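Local coordinates for protein glutathione S-transferase (Natrialba magadii ATCC 43099, PDB 6GZF) that probably transfers glutathione to or from small substrates as a Xi-class enzyme, a class known for reducing glutathionyl-hydroquinones, at residues 10-15 against 127-132; 75-80 against 160-165; 88-93 against 101-106; 274-279 against 318-323. All blocks are in the same frame, centred on the assembly; numbering follows the deposited sequence.

Interaction 1: 10-15 against 127-132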
loop_
_atom_site.group_PDB
_atom_site.type_symbol
_atom_site.label_atom_id
_atom_site.label_comp_id
_atom_site.label_asym_id
_atom_site.label_seq_id
_atom_site.Cartn_x
_atom_site.Cartn_y
_atom_site.Cartn_z
ATOM N N MET A 10 -21.470 -16.087 5.387
ATOM C CA MET A 10 -22.366 -16.719 4.430
ATOM C C MET A 10 -23.713 -17.099 5.042
ATOM O O MET A 10 -23.849 -17.251 6.262
ATOM C CB MET A 10 -21.692 -17.963 3.846
ATOM C CG MET A 10 -20.813 -18.687 4.852
ATOM S SD MET A 10 -19.670 -19.852 4.093
ATOM C CE MET A 10 -18.432 -18.744 3.420
ATOM N N LEU A 11 -24.709 -17.234 4.176
ATOM C CA LEU A 11 -25.999 -17.785 4.554
ATOM C C LEU A 11 -26.134 -19.160 3.906
ATOM O O LEU A 11 -26.030 -19.282 2.690
ATOM C CB LEU A 11 -27.131 -16.851 4.116
ATOM C CG LEU A 11 -28.351 -16.685 5.025
ATOM C CD1 LEU A 11 -27.938 -16.286 6.428
ATOM C CD2 LEU A 11 -29.295 -15.645 4.443
ATOM N N VAL A 12 -26.342 -20.193 4.716
ATOM C CA VAL A 12 -26.429 -21.555 4.193
ATOM C C VAL A 12 -27.753 -22.211 4.565
ATOM O O VAL A 12 -28.006 -22.488 5.738
ATOM C CB VAL A 12 -25.270 -22.434 4.704
ATOM C CG1 VAL A 12 -25.406 -23.852 4.176
ATOM C CG2 VAL A 12 -23.931 -21.836 4.299
ATOM N N ASP A 13 -28.585 -22.460 3.555
ATOM C CA ASP A 13 -29.929 -22.999 3.749
ATOM C C ASP A 13 -30.715 -22.156 4.751
ATOM O O ASP A 13 -31.452 -22.687 5.581
ATOM C CB ASP A 13 -29.872 -24.459 4.208
ATOM C CG ASP A 13 -29.327 -25.387 3.137
ATOM O OD1 ASP A 13 -29.413 -25.033 1.941
ATOM O OD2 ASP A 13 -28.816 -26.472 3.491
ATOM N N GLY A 14 -30.543 -20.840 4.667
ATOM C CA GLY A 14 -31.239 -19.915 5.542
ATOM C C GLY A 14 -30.579 -19.758 6.899
ATOM O O GLY A 14 -31.187 -19.236 7.833
ATOM N N GLU A 15 -29.331 -20.201 7.010
ATOM C CA GLU A 15 -28.615 -20.150 8.280
ATOM C C GLU A 15 -27.312 -19.362 8.184
ATOM O O GLU A 15 -26.480 -19.615 7.311
ATOM C CB GLU A 15 -28.327 -21.565 8.785
ATOM C CG GLU A 15 -29.571 -22.374 9.108
ATOM C CD GLU A 15 -30.290 -21.865 10.343
ATOM O OE1 GLU A 15 -29.607 -21.403 11.282
ATOM O OE2 GLU A 15 -31.537 -21.926 10.375
ATOM N N ASP A 127 -34.707 -20.191 2.664
ATOM C CA ASP A 127 -33.773 -21.312 2.594
ATOM C C ASP A 127 -32.579 -20.991 1.695
ATOM O O ASP A 127 -31.886 -21.890 1.219
ATOM C CB ASP A 127 -34.496 -22.566 2.090
ATOM C CG ASP A 127 -33.709 -23.840 2.344
ATOM O OD1 ASP A 127 -33.202 -24.012 3.471
ATOM O OD2 ASP A 127 -33.595 -24.665 1.412
ATOM N N VAL A 128 -32.334 -19.703 1.478
ATOM C CA VAL A 128 -31.326 -19.271 0.515
ATOM C C VAL A 128 -29.902 -19.616 0.958
ATOM O O VAL A 128 -29.578 -19.591 2.148
ATOM C CB VAL A 128 -31.428 -17.745 0.249
ATOM C CG1 VAL A 128 -30.996 -16.943 1.470
ATOM C CG2 VAL A 128 -30.615 -17.351 -0.975
ATOM N N THR A 129 -29.064 -19.968 -0.013
ATOM C CA THR A 129 -27.641 -20.162 0.224
ATOM C C THR A 129 -26.856 -19.184 -0.647
ATOM O O THR A 129 -26.711 -19.393 -1.851
ATOM C CB THR A 129 -27.197 -21.606 -0.073
ATOM O OG1 THR A 129 -27.853 -22.504 0.832
ATOM C CG2 THR A 129 -25.691 -21.747 0.093
ATOM N N CYS A 130 -26.361 -18.112 -0.036
ATOM C CA CYS A 130 -25.725 -17.037 -0.789
ATOM C C CYS A 130 -24.823 -16.165 0.071
ATOM O O CYS A 130 -24.618 -16.434 1.255
ATOM C CB CYS A 130 -26.789 -16.156 -1.444
ATOM S SG CYS A 130 -27.809 -15.248 -0.258
ATOM N N ARG A 131 -24.287 -15.116 -0.545
ATOM C CA ARG A 131 -23.556 -14.081 0.171
ATOM C C ARG A 131 -24.481 -12.891 0.406
ATOM O O ARG A 131 -25.231 -12.493 -0.487
ATOM C CB ARG A 131 -22.316 -13.641 -0.612
ATOM C CG ARG A 131 -21.315 -14.748 -0.908
ATOM C CD ARG A 131 -20.279 -14.883 0.197
ATOM N NE ARG A 131 -19.150 -15.713 -0.217
ATOM C CZ ARG A 131 -18.189 -16.132 0.599
ATOM N NH1 ARG A 131 -18.211 -15.801 1.883
ATOM N NH2 ARG A 131 -17.202 -16.884 0.130
ATOM N N VAL A 132 -24.437 -12.332 1.610
ATOM C CA VAL A 132 -25.220 -11.140 1.916
ATOM C C VAL A 132 -24.441 -9.902 1.489
ATOM O O VAL A 132 -23.549 -9.444 2.201
ATOM C CB VAL A 132 -25.568 -11.053 3.415
ATOM C CG1 VAL A 132 -26.420 -9.822 3.694
ATOM C CG2 VAL A 132 -26.291 -12.312 3.859
#
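A single antiparallel beta bridge joins L11, on strand 10-12, to C130 in the loop that leads into strand 136-139. The pair is of the hydrogen-bonded kind. L11 N reaches C130 O at 3.0 Å with a nearly linear N-H...O angle of 170°, and C130 N returns to L11 O at 3.0 Å. L11 O is also met by the CA-H of T129, its CA 3.1 Å away. Beyond the bridge residues 10-15 turn back in a hairpin: V12 and E15 exchange backbone bonds, and the positive phi values of D13 and G14 fit a type I' turn into strand 15-17. Residues 127-132 hold this turn at two points. D13 N donates to T129 OG1 at 2.8 Å (161°), T129 OG1 being placed beside the threonine's own backbone N (chi1 -64°), and G14 N donates to V128 O at 3.0 Å. With an alanine here in place of T129, the D13 N-H would probably be left without its acceptor and the hairpin turn held less firmly. Under the bridge, L11 CD2 packs against V128 CG1 at 3.7 Å, the two side chains crossing at about a right angle. At the far end M10 CE lies obliquely 3.3 Å from R131 NH1. R131, a predicted glutathione-binding residue, has its guanidinium salt-bridged to E31 and bonded to the carbonyl of N9.

Interaction 2: 75-80 against 160-165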
loop_
_atom_site.group_PDB
_atom_site.type_symbol
_atom_site.label_atom_id
_atom_site.label_comp_id
_atom_site.label_asym_id
_atom_site.label_seq_id
_atom_site.Cartn_x
_atom_site.Cartn_y
_atom_site.Cartn_z
ATOM N N THR A 75 -28.844 8.908 -9.540
ATOM C CA THR A 75 -28.667 10.353 -9.481
ATOM C C THR A 75 -28.701 10.976 -10.874
ATOM O O THR A 75 -29.333 12.010 -11.084
ATOM C CB THR A 75 -27.345 10.726 -8.793
ATOM O OG1 THR A 75 -27.227 10.008 -7.559
ATOM C CG2 THR A 75 -27.286 12.221 -8.520
ATOM N N LEU A 76 -28.018 10.337 -11.821
ATOM C CA LEU A 76 -27.970 10.822 -13.196
ATOM C C LEU A 76 -29.352 10.818 -13.838
ATOM O O LEU A 76 -29.701 11.727 -14.592
ATOM C CB LEU A 76 -27.006 9.975 -14.030
ATOM C CG LEU A 76 -25.513 10.248 -13.839
ATOM C CD1 LEU A 76 -24.683 9.334 -14.726
ATOM C CD2 LEU A 76 -25.197 11.706 -14.124
ATOM N N LYS A 77 -30.136 9.792 -13.529
ATOM C CA LYS A 77 -31.470 9.650 -14.095
ATOM C C LYS A 77 -32.480 10.561 -13.407
ATOM O O LYS A 77 -33.497 10.930 -13.994
ATOM C CB LYS A 77 -31.936 8.198 -13.994
ATOM C CG LYS A 77 -32.469 7.635 -15.291
ATOM C CD LYS A 77 -31.403 7.666 -16.365
ATOM C CE LYS A 77 -31.895 7.006 -17.634
ATOM N NZ LYS A 77 -33.046 7.726 -18.241
ATOM N N GLY A 78 -32.193 10.924 -12.161
ATOM C CA GLY A 78 -33.137 11.673 -11.357
ATOM C C GLY A 78 -34.239 10.748 -10.881
ATOM O O GLY A 78 -35.422 11.005 -11.102
ATOM N N LEU A 79 -33.839 9.659 -10.231
ATOM C CA LEU A 79 -34.779 8.638 -9.786
ATOM C C LEU A 79 -34.851 8.552 -8.266
ATOM O O LEU A 79 -35.391 7.589 -7.719
ATOM C CB LEU A 79 -34.394 7.274 -10.364
ATOM C CG LEU A 79 -34.722 7.041 -11.840
ATOM C CD1 LEU A 79 -34.132 5.723 -12.324
ATOM C CD2 LEU A 79 -36.225 7.073 -12.067
ATOM N N GLU A 80 -34.305 9.557 -7.588
ATOM C CA GLU A 80 -34.304 9.585 -6.128
ATOM C C GLU A 80 -35.725 9.643 -5.580
ATOM O O GLU A 80 -36.074 8.911 -4.654
ATOM C CB GLU A 80 -33.494 10.775 -5.605
ATOM C CG GLU A 80 -32.115 10.932 -6.226
ATOM C CD GLU A 80 -32.124 11.821 -7.454
ATOM O OE1 GLU A 80 -33.185 11.931 -8.105
ATOM O OE2 GLU A 80 -31.070 12.415 -7.767
ATOM N N GLU A 160 -35.674 1.471 -18.078
ATOM C CA GLU A 160 -37.024 1.018 -17.745
ATOM C C GLU A 160 -37.847 2.010 -16.919
ATOM O O GLU A 160 -39.066 1.867 -16.816
ATOM C CB GLU A 160 -36.952 -0.319 -17.002
ATOM C CG GLU A 160 -36.142 -1.390 -17.722
ATOM C CD GLU A 160 -36.702 -1.730 -19.091
ATOM O OE1 GLU A 160 -37.813 -2.295 -19.156
ATOM O OE2 GLU A 160 -36.030 -1.430 -20.102
ATOM N N PHE A 161 -37.194 3.010 -16.335
ATOM C CA PHE A 161 -37.890 3.972 -15.478
ATOM C C PHE A 161 -38.021 5.355 -16.116
ATOM O O PHE A 161 -37.950 6.371 -15.422
ATOM C CB PHE A 161 -37.171 4.101 -14.131
ATOM C CG PHE A 161 -37.342 2.909 -13.230
ATOM C CD1 PHE A 161 -36.469 1.837 -13.304
ATOM C CD2 PHE A 161 -38.372 2.866 -12.304
ATOM C CE1 PHE A 161 -36.621 0.740 -12.474
ATOM C CE2 PHE A 161 -38.529 1.774 -11.472
ATOM C CZ PHE A 161 -37.652 0.709 -11.557
ATOM N N ASP A 162 -38.222 5.395 -17.430
ATOM C CA ASP A 162 -38.280 6.661 -18.161
ATOM C C ASP A 162 -39.481 7.523 -17.780
ATOM O O ASP A 162 -39.448 8.744 -17.932
ATOM C CB ASP A 162 -38.299 6.402 -19.670
ATOM C CG ASP A 162 -36.908 6.246 -20.253
ATOM O OD1 ASP A 162 -35.962 6.851 -19.707
ATOM O OD2 ASP A 162 -36.760 5.521 -21.260
ATOM N N GLU A 163 -40.537 6.886 -17.289
ATOM C CA GLU A 163 -41.767 7.593 -16.951
ATOM C C GLU A 163 -41.610 8.433 -15.686
ATOM O O GLU A 163 -42.332 9.410 -15.484
ATOM C CB GLU A 163 -42.918 6.594 -16.787
ATOM C CG GLU A 163 -44.279 7.226 -16.537
ATOM C CD GLU A 163 -45.417 6.232 -16.671
ATOM O OE1 GLU A 163 -45.286 5.281 -17.469
ATOM O OE2 GLU A 163 -46.440 6.401 -15.975
ATOM N N PHE A 164 -40.651 8.062 -14.844
ATOM C CA PHE A 164 -40.525 8.676 -13.527
ATOM C C PHE A 164 -39.190 9.388 -13.326
ATOM O O PHE A 164 -38.955 9.999 -12.284
ATOM C CB PHE A 164 -40.723 7.615 -12.446
ATOM C CG PHE A 164 -41.908 6.725 -12.692
ATOM C CD1 PHE A 164 -43.185 7.147 -12.369
ATOM C CD2 PHE A 164 -41.744 5.471 -13.259
ATOM C CE1 PHE A 164 -44.278 6.334 -12.598
ATOM C CE2 PHE A 164 -42.833 4.653 -13.491
ATOM C CZ PHE A 164 -44.101 5.086 -13.159
ATOM N N ALA A 165 -38.318 9.309 -14.326
ATOM C CA ALA A 165 -37.036 10.000 -14.273
ATOM C C ALA A 165 -37.229 11.498 -14.481
ATOM O O ALA A 165 -38.093 11.919 -15.251
ATOM C CB ALA A 165 -36.083 9.433 -15.314
#
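K77 NZ has two partners: the stronger is the backbone carbonyl of V169, to which it donates a hydrogen bond, and the other is D162 OD1, at 3.4 Å in a weak, long salt bridge. The lysine reaches D162 through bends at chi2 (60°) and chi4 (64°), which turn its ammonium group toward the loop. Nearer the backbone the methyl of A165 rests on the lysine, CB 3.3 Å from K77 O and 4.0 Å from K77 CG. The apolar part belongs to L79, whose CD2 is set between two parts of the loop, 3.7 Å from F161 CB and 3.8 Å from A165 CA. The leucine meets F161 at about a right angle and touches it through CB, while the phenyl ring is directed elsewhere. The backbone that presents L79 is a Schellman motif: G78, with positive phi, is its C-prime residue, L79 N turns back to R74 O, and G78 N makes a weak 3.2 Å bond to T75 O. Backbone bonds between K77 and H167 and between G78 and D166 continue the attachment just past the loop segment. The contact thus ties the C-terminal end of helix 65-77 to the loop that leaves helix 150-159 and runs on to helix 177-192.

Interaction 3: 88-93 against 101-106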
loop_
_atom_site.group_PDB
_atom_site.type_symbol
_atom_site.label_atom_id
_atom_site.label_comp_id
_atom_site.label_asym_id
_atom_site.label_seq_id
_atom_site.Cartn_x
_atom_site.Cartn_y
_atom_site.Cartn_z
ATOM N N VAL A 88 -26.403 1.230 4.507
ATOM C CA VAL A 88 -25.933 0.358 5.575
ATOM C C VAL A 88 -24.625 0.858 6.181
ATOM O O VAL A 88 -23.934 1.694 5.599
ATOM C CB VAL A 88 -25.734 -1.085 5.073
ATOM C CG1 VAL A 88 -27.025 -1.621 4.477
ATOM C CG2 VAL A 88 -24.621 -1.134 4.045
ATOM N N ASP A 89 -24.300 0.336 7.359
ATOM C CA ASP A 89 -23.070 0.678 8.067
ATOM C C ASP A 89 -21.845 0.267 7.249
ATOM O O ASP A 89 -21.712 -0.897 6.873
ATOM C CB ASP A 89 -23.059 -0.004 9.443
ATOM C CG ASP A 89 -21.997 0.549 10.383
ATOM O OD1 ASP A 89 -21.037 1.197 9.919
ATOM O OD2 ASP A 89 -22.123 0.324 11.605
ATOM N N PRO A 90 -20.952 1.230 6.959
ATOM C CA PRO A 90 -19.694 0.942 6.261
ATOM C C PRO A 90 -18.826 -0.062 7.014
ATOM O O PRO A 90 -18.057 -0.790 6.387
ATOM C CB PRO A 90 -19.010 2.314 6.183
ATOM C CG PRO A 90 -19.694 3.152 7.215
ATOM C CD PRO A 90 -21.106 2.669 7.225
ATOM N N TYR A 91 -18.947 -0.100 8.338
ATOM C CA TYR A 91 -18.255 -1.110 9.128
ATOM C C TYR A 91 -19.143 -2.335 9.297
ATOM O O TYR A 91 -20.338 -2.214 9.563
ATOM C CB TYR A 91 -17.846 -0.562 10.499
ATOM C CG TYR A 91 -17.162 -1.593 11.376
ATOM C CD1 TYR A 91 -15.790 -1.790 11.303
ATOM C CD2 TYR A 91 -17.888 -2.367 12.273
ATOM C CE1 TYR A 91 -15.159 -2.734 12.097
ATOM C CE2 TYR A 91 -17.267 -3.312 13.068
ATOM C CZ TYR A 91 -15.903 -3.491 12.977
ATOM O OH TYR A 91 -15.283 -4.429 13.770
ATOM N N ARG A 92 -18.550 -3.513 9.144
ATOM C CA ARG A 92 -19.281 -4.760 9.325
ATOM C C ARG A 92 -18.381 -5.840 9.913
ATOM O O ARG A 92 -17.159 -5.790 9.767
ATOM C CB ARG A 92 -19.870 -5.236 7.998
ATOM C CG ARG A 92 -18.834 -5.542 6.933
ATOM C CD ARG A 92 -19.401 -6.485 5.891
ATOM N NE ARG A 92 -18.573 -6.550 4.692
ATOM C CZ ARG A 92 -18.956 -7.126 3.559
ATOM N NH1 ARG A 92 -20.155 -7.685 3.475
ATOM N NH2 ARG A 92 -18.144 -7.143 2.511
ATOM N N ALA A 93 -18.990 -6.812 10.580
ATOM C CA ALA A 93 -18.238 -7.899 11.192
ATOM C C ALA A 93 -18.978 -9.229 11.072
ATOM O O ALA A 93 -19.399 -9.620 9.983
ATOM C CB ALA A 93 -17.947 -7.585 12.652
ATOM N N PRO A 101 -28.241 3.647 12.100
ATOM C CA PRO A 101 -28.831 4.924 11.679
ATOM C C PRO A 101 -28.194 6.151 12.328
ATOM O O PRO A 101 -28.149 7.209 11.701
ATOM C CB PRO A 101 -30.296 4.790 12.108
ATOM C CG PRO A 101 -30.279 3.792 13.217
ATOM C CD PRO A 101 -29.201 2.815 12.848
ATOM N N GLU A 102 -27.713 6.015 13.560
ATOM C CA GLU A 102 -27.113 7.147 14.260
ATOM C C GLU A 102 -25.777 7.545 13.637
ATOM O O GLU A 102 -25.348 8.695 13.748
ATOM C CB GLU A 102 -26.925 6.826 15.747
ATOM C CG GLU A 102 -25.982 5.670 16.033
ATOM C CD GLU A 102 -26.712 4.359 16.251
ATOM O OE1 GLU A 102 -27.811 4.187 15.682
ATOM O OE2 GLU A 102 -26.188 3.504 16.995
ATOM N N LYS A 103 -25.129 6.591 12.976
ATOM C CA LYS A 103 -23.830 6.831 12.358
ATOM C C LYS A 103 -23.964 7.750 11.145
ATOM O O LYS A 103 -24.933 7.661 10.392
ATOM C CB LYS A 103 -23.179 5.506 11.957
ATOM C CG LYS A 103 -21.706 5.609 11.602
ATOM C CD LYS A 103 -21.075 4.231 11.506
ATOM C CE LYS A 103 -19.590 4.320 11.204
ATOM N NZ LYS A 103 -18.947 2.978 11.192
ATOM N N GLU A 104 -22.985 8.635 10.972
ATOM C CA GLU A 104 -23.009 9.626 9.900
ATOM C C GLU A 104 -23.049 8.986 8.514
ATOM O O GLU A 104 -22.196 8.168 8.172
ATOM C CB GLU A 104 -21.792 10.548 10.008
ATOM C CG GLU A 104 -21.631 11.517 8.848
ATOM C CD GLU A 104 -22.772 12.511 8.752
ATOM O OE1 GLU A 104 -23.249 12.971 9.810
ATOM O OE2 GLU A 104 -23.187 12.834 7.619
ATOM N N GLY A 105 -24.048 9.368 7.723
ATOM C CA GLY A 105 -24.182 8.874 6.364
ATOM C C GLY A 105 -25.047 7.632 6.261
ATOM O O GLY A 105 -25.464 7.244 5.170
ATOM N N CYS A 106 -25.322 7.010 7.402
ATOM C CA CYS A 106 -26.103 5.780 7.435
ATOM C C CYS A 106 -27.549 6.048 7.830
ATOM O O CYS A 106 -27.849 7.041 8.491
ATOM C CB CYS A 106 -25.479 4.780 8.406
ATOM S SG CYS A 106 -23.684 4.698 8.327
#
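D89 OD1 accepts two hydrogen bonds, and K103 supplies the one that spans the contact. K103 NZ approaches at 3.0 Å on the syn lone pair, forming a salt bridge, and its ammonium group has a second carboxylate partner in E295. The other donor is Y91 N, 2.9 Å from D89 OD1 with an N-H...O angle of 155°; it comes from above the carboxylate plane, 54° out of it. The second carboxylate oxygen is satisfied separately, D89 OD2 accepting from T100 OG1 and Q98 NE2. Four donors therefore fix the rotation of this buried group, which should favour its ionised form. The lysine arrives fully stretched, with CG anti to the backbone N (chi1 -167°), and runs antiparallel to P90; its NZ is 4.1 Å from P90 CG. Beside it C106 SG packs on P90 CD at 3.5 Å. Among the backbone groups, P90 O is taken by H296 ND1 of helix 290-299, and C106 N donates to K103 O at 3.1 Å. The two segments thereby pair an Asx turn at D89 with a type II beta turn from K103 to C106, in which G105 has positive phi, both within the long loop between strand 84-87 and helix 117-124 of the thioredoxin-like domain.

Interaction 4: 274-279 against 318-323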
loop_
_atom_site.group_PDB
_atom_site.type_symbol
_atom_site.label_atom_id
_atom_site.label_comp_id
_atom_site.label_asym_id
_atom_site.label_seq_id
_atom_site.Cartn_x
_atom_site.Cartn_y
_atom_site.Cartn_z
ATOM N N TYR A 274 -9.915 12.238 -16.876
ATOM C CA TYR A 274 -11.154 11.516 -17.136
ATOM C C TYR A 274 -11.940 11.313 -15.846
ATOM O O TYR A 274 -13.153 11.514 -15.809
ATOM C CB TYR A 274 -10.841 10.172 -17.800
ATOM C CG TYR A 274 -12.004 9.214 -17.918
ATOM C CD1 TYR A 274 -12.953 9.359 -18.922
ATOM C CD2 TYR A 274 -12.134 8.141 -17.044
ATOM C CE1 TYR A 274 -14.009 8.476 -19.039
ATOM C CE2 TYR A 274 -13.185 7.253 -17.155
ATOM C CZ TYR A 274 -14.119 7.425 -18.152
ATOM O OH TYR A 274 -15.168 6.542 -18.263
ATOM N N LEU A 275 -11.235 10.922 -14.790
ATOM C CA LEU A 275 -11.846 10.717 -13.481
ATOM C C LEU A 275 -12.353 12.034 -12.901
ATOM O O LEU A 275 -13.409 12.080 -12.269
ATOM C CB LEU A 275 -10.848 10.062 -12.524
ATOM C CG LEU A 275 -11.296 9.853 -11.076
ATOM C CD1 LEU A 275 -12.537 8.980 -11.018
ATOM C CD2 LEU A 275 -10.171 9.243 -10.256
ATOM N N ARG A 276 -11.593 13.104 -13.115
ATOM C CA ARG A 276 -12.011 14.431 -12.684
ATOM C C ARG A 276 -13.212 14.904 -13.495
ATOM O O ARG A 276 -14.085 15.600 -12.979
ATOM C CB ARG A 276 -10.858 15.432 -12.806
ATOM C CG ARG A 276 -9.898 15.414 -11.626
ATOM C CD ARG A 276 -8.780 16.434 -11.791
ATOM N NE ARG A 276 -7.773 16.003 -12.757
ATOM C CZ ARG A 276 -7.351 16.739 -13.780
ATOM N NH1 ARG A 276 -7.850 17.953 -13.979
ATOM N NH2 ARG A 276 -6.428 16.263 -14.604
ATOM N N ASP A 277 -13.256 14.514 -14.764
ATOM C CA ASP A 277 -14.362 14.886 -15.640
ATOM C C ASP A 277 -15.654 14.194 -15.210
ATOM O O ASP A 277 -16.741 14.754 -15.351
ATOM C CB ASP A 277 -14.031 14.541 -17.093
ATOM C CG ASP A 277 -15.001 15.166 -18.076
ATOM O OD1 ASP A 277 -15.753 16.080 -17.677
ATOM O OD2 ASP A 277 -15.009 14.744 -19.253
ATOM N N LEU A 278 -15.528 12.981 -14.681
ATOM C CA LEU A 278 -16.689 12.225 -14.220
ATOM C C LEU A 278 -17.157 12.698 -12.849
ATOM O O LEU A 278 -18.354 12.857 -12.614
ATOM C CB LEU A 278 -16.375 10.730 -14.169
ATOM C CG LEU A 278 -15.999 10.053 -15.487
ATOM C CD1 LEU A 278 -15.826 8.559 -15.281
ATOM C CD2 LEU A 278 -17.043 10.336 -16.548
ATOM N N TYR A 279 -16.201 12.914 -11.950
ATOM C CA TYR A 279 -16.489 13.368 -10.592
ATOM C C TYR A 279 -17.256 14.686 -10.596
ATOM O O TYR A 279 -18.115 14.918 -9.743
ATOM C CB TYR A 279 -15.183 13.515 -9.802
ATOM C CG TYR A 279 -15.356 13.851 -8.333
ATOM C CD1 TYR A 279 -15.515 15.167 -7.913
ATOM C CD2 TYR A 279 -15.339 12.853 -7.366
ATOM C CE1 TYR A 279 -15.663 15.476 -6.573
ATOM C CE2 TYR A 279 -15.487 13.154 -6.023
ATOM C CZ TYR A 279 -15.649 14.467 -5.633
ATOM O OH TYR A 279 -15.796 14.769 -4.299
ATOM N N PHE A 318 -10.017 16.393 -6.795
ATOM C CA PHE A 318 -11.000 15.969 -7.783
ATOM C C PHE A 318 -11.609 17.170 -8.494
ATOM O O PHE A 318 -12.019 17.081 -9.652
ATOM C CB PHE A 318 -12.108 15.143 -7.124
ATOM C CG PHE A 318 -11.684 13.759 -6.721
ATOM C CD1 PHE A 318 -11.349 12.815 -7.678
ATOM C CD2 PHE A 318 -11.636 13.398 -5.385
ATOM C CE1 PHE A 318 -10.966 11.539 -7.309
ATOM C CE2 PHE A 318 -11.252 12.123 -5.008
ATOM C CZ PHE A 318 -10.917 11.193 -5.972
ATOM N N GLU A 319 -11.663 18.296 -7.790
ATOM C CA GLU A 319 -12.283 19.504 -8.318
ATOM C C GLU A 319 -11.316 20.322 -9.172
ATOM O O GLU A 319 -11.623 21.449 -9.561
ATOM C CB GLU A 319 -12.825 20.364 -7.173
ATOM C CG GLU A 319 -13.728 19.612 -6.203
ATOM C CD GLU A 319 -15.162 19.496 -6.690
ATOM O OE1 GLU A 319 -15.410 19.695 -7.899
ATOM O OE2 GLU A 319 -16.047 19.204 -5.858
ATOM N N ALA A 320 -10.148 19.753 -9.457
ATOM C CA ALA A 320 -9.170 20.414 -10.316
ATOM C C ALA A 320 -9.655 20.424 -11.763
ATOM O O ALA A 320 -10.174 19.421 -12.253
ATOM C CB ALA A 320 -7.815 19.731 -10.212
ATOM N N PRO A 321 -9.492 21.567 -12.446
ATOM C CA PRO A 321 -9.960 21.767 -13.822
ATOM C C PRO A 321 -9.387 20.767 -14.824
ATOM O O PRO A 321 -8.254 20.310 -14.675
ATOM C CB PRO A 321 -9.477 23.184 -14.151
ATOM C CG PRO A 321 -9.376 23.859 -12.832
ATOM C CD PRO A 321 -8.907 22.796 -11.882
ATOM N N HIS A 322 -10.184 20.437 -15.834
ATOM C CA HIS A 322 -9.734 19.597 -16.935
ATOM C C HIS A 322 -9.950 20.332 -18.254
ATOM O O HIS A 322 -10.365 21.491 -18.264
ATOM C CB HIS A 322 -10.472 18.257 -16.938
ATOM C CG HIS A 322 -11.960 18.386 -17.054
ATOM N ND1 HIS A 322 -12.595 18.636 -18.251
ATOM C CD2 HIS A 322 -12.937 18.298 -16.120
ATOM C CE1 HIS A 322 -13.898 18.699 -18.050
ATOM N NE2 HIS A 322 -14.133 18.497 -16.767
ATOM N N SER A 323 -9.668 19.659 -19.363
ATOM C CA SER A 323 -9.853 20.254 -20.681
ATOM C C SER A 323 -10.413 19.231 -21.660
ATOM O O SER A 323 -10.212 19.336 -22.870
ATOM C CB SER A 323 -8.531 20.817 -21.208
ATOM O OG SER A 323 -7.900 21.630 -20.234
#
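Y279 and F318 form the tightly packed end of this contact, an offset stack with ring centroids 4.6 Å apart and planes only 12° from parallel. The F318 CB also lies over the centre of the tyrosine ring, 3.5 Å from its centroid, in a CH-pi contact. L275 CD2 closes on the edge of the phenylalanine, 3.8 Å from CE1. In the middle, R276 runs along the loop backbone: its CG is 3.3 Å from F318 O, and a bend at chi3 (-76°) brings NH1 to A320 O. That bond is 3.2 Å long and nearly straight (169°), lies in the guanidinium plane, but meets the carbonyl from above its plane. The helix bearing these residues, 271-279, belongs to the all-helical C-terminal domain of the GST fold, and the tail that follows helix 290-299 lies across it. A leucine in place of R276 would probably leave A320 O without this donor, though Q280 would remain as its other one, and cost the tail a polar attachment. Farther along, D277 CB sits over the face of the H322 ring, 4.1 Å from its centroid, while the D277 carboxylate is salt-bridged to R229. The solvent side is looser: P321 and E319 are exposed, and E319 reaches the contact chiefly through OE2, which lies at the edge of the Y279 ring, 3.8 Å from CE1.

Overall arrangement
Interactions 1 and 3 lie nearest the predicted glutathione site. They touch by packing, V132 O lying 4.0 Å from R92 NH1, although their centres are 23 Å apart. The 127-132 segment contains R131 and V132 of the predicted glutathione site, and the 88-93 segment borders its W97 through V88 and through a cation-pi contact from R92. Along the chain, interaction 3 is nested within the loops closed by interactions 1 and 2, which themselves cross. Interaction 2 lies away from the predicted active and glutathione sites and comes within about 7 Å of interaction 4, nearest atoms. Interaction 4 is on the opposite side of the chain's centre from interaction 1, 41 Å between centres.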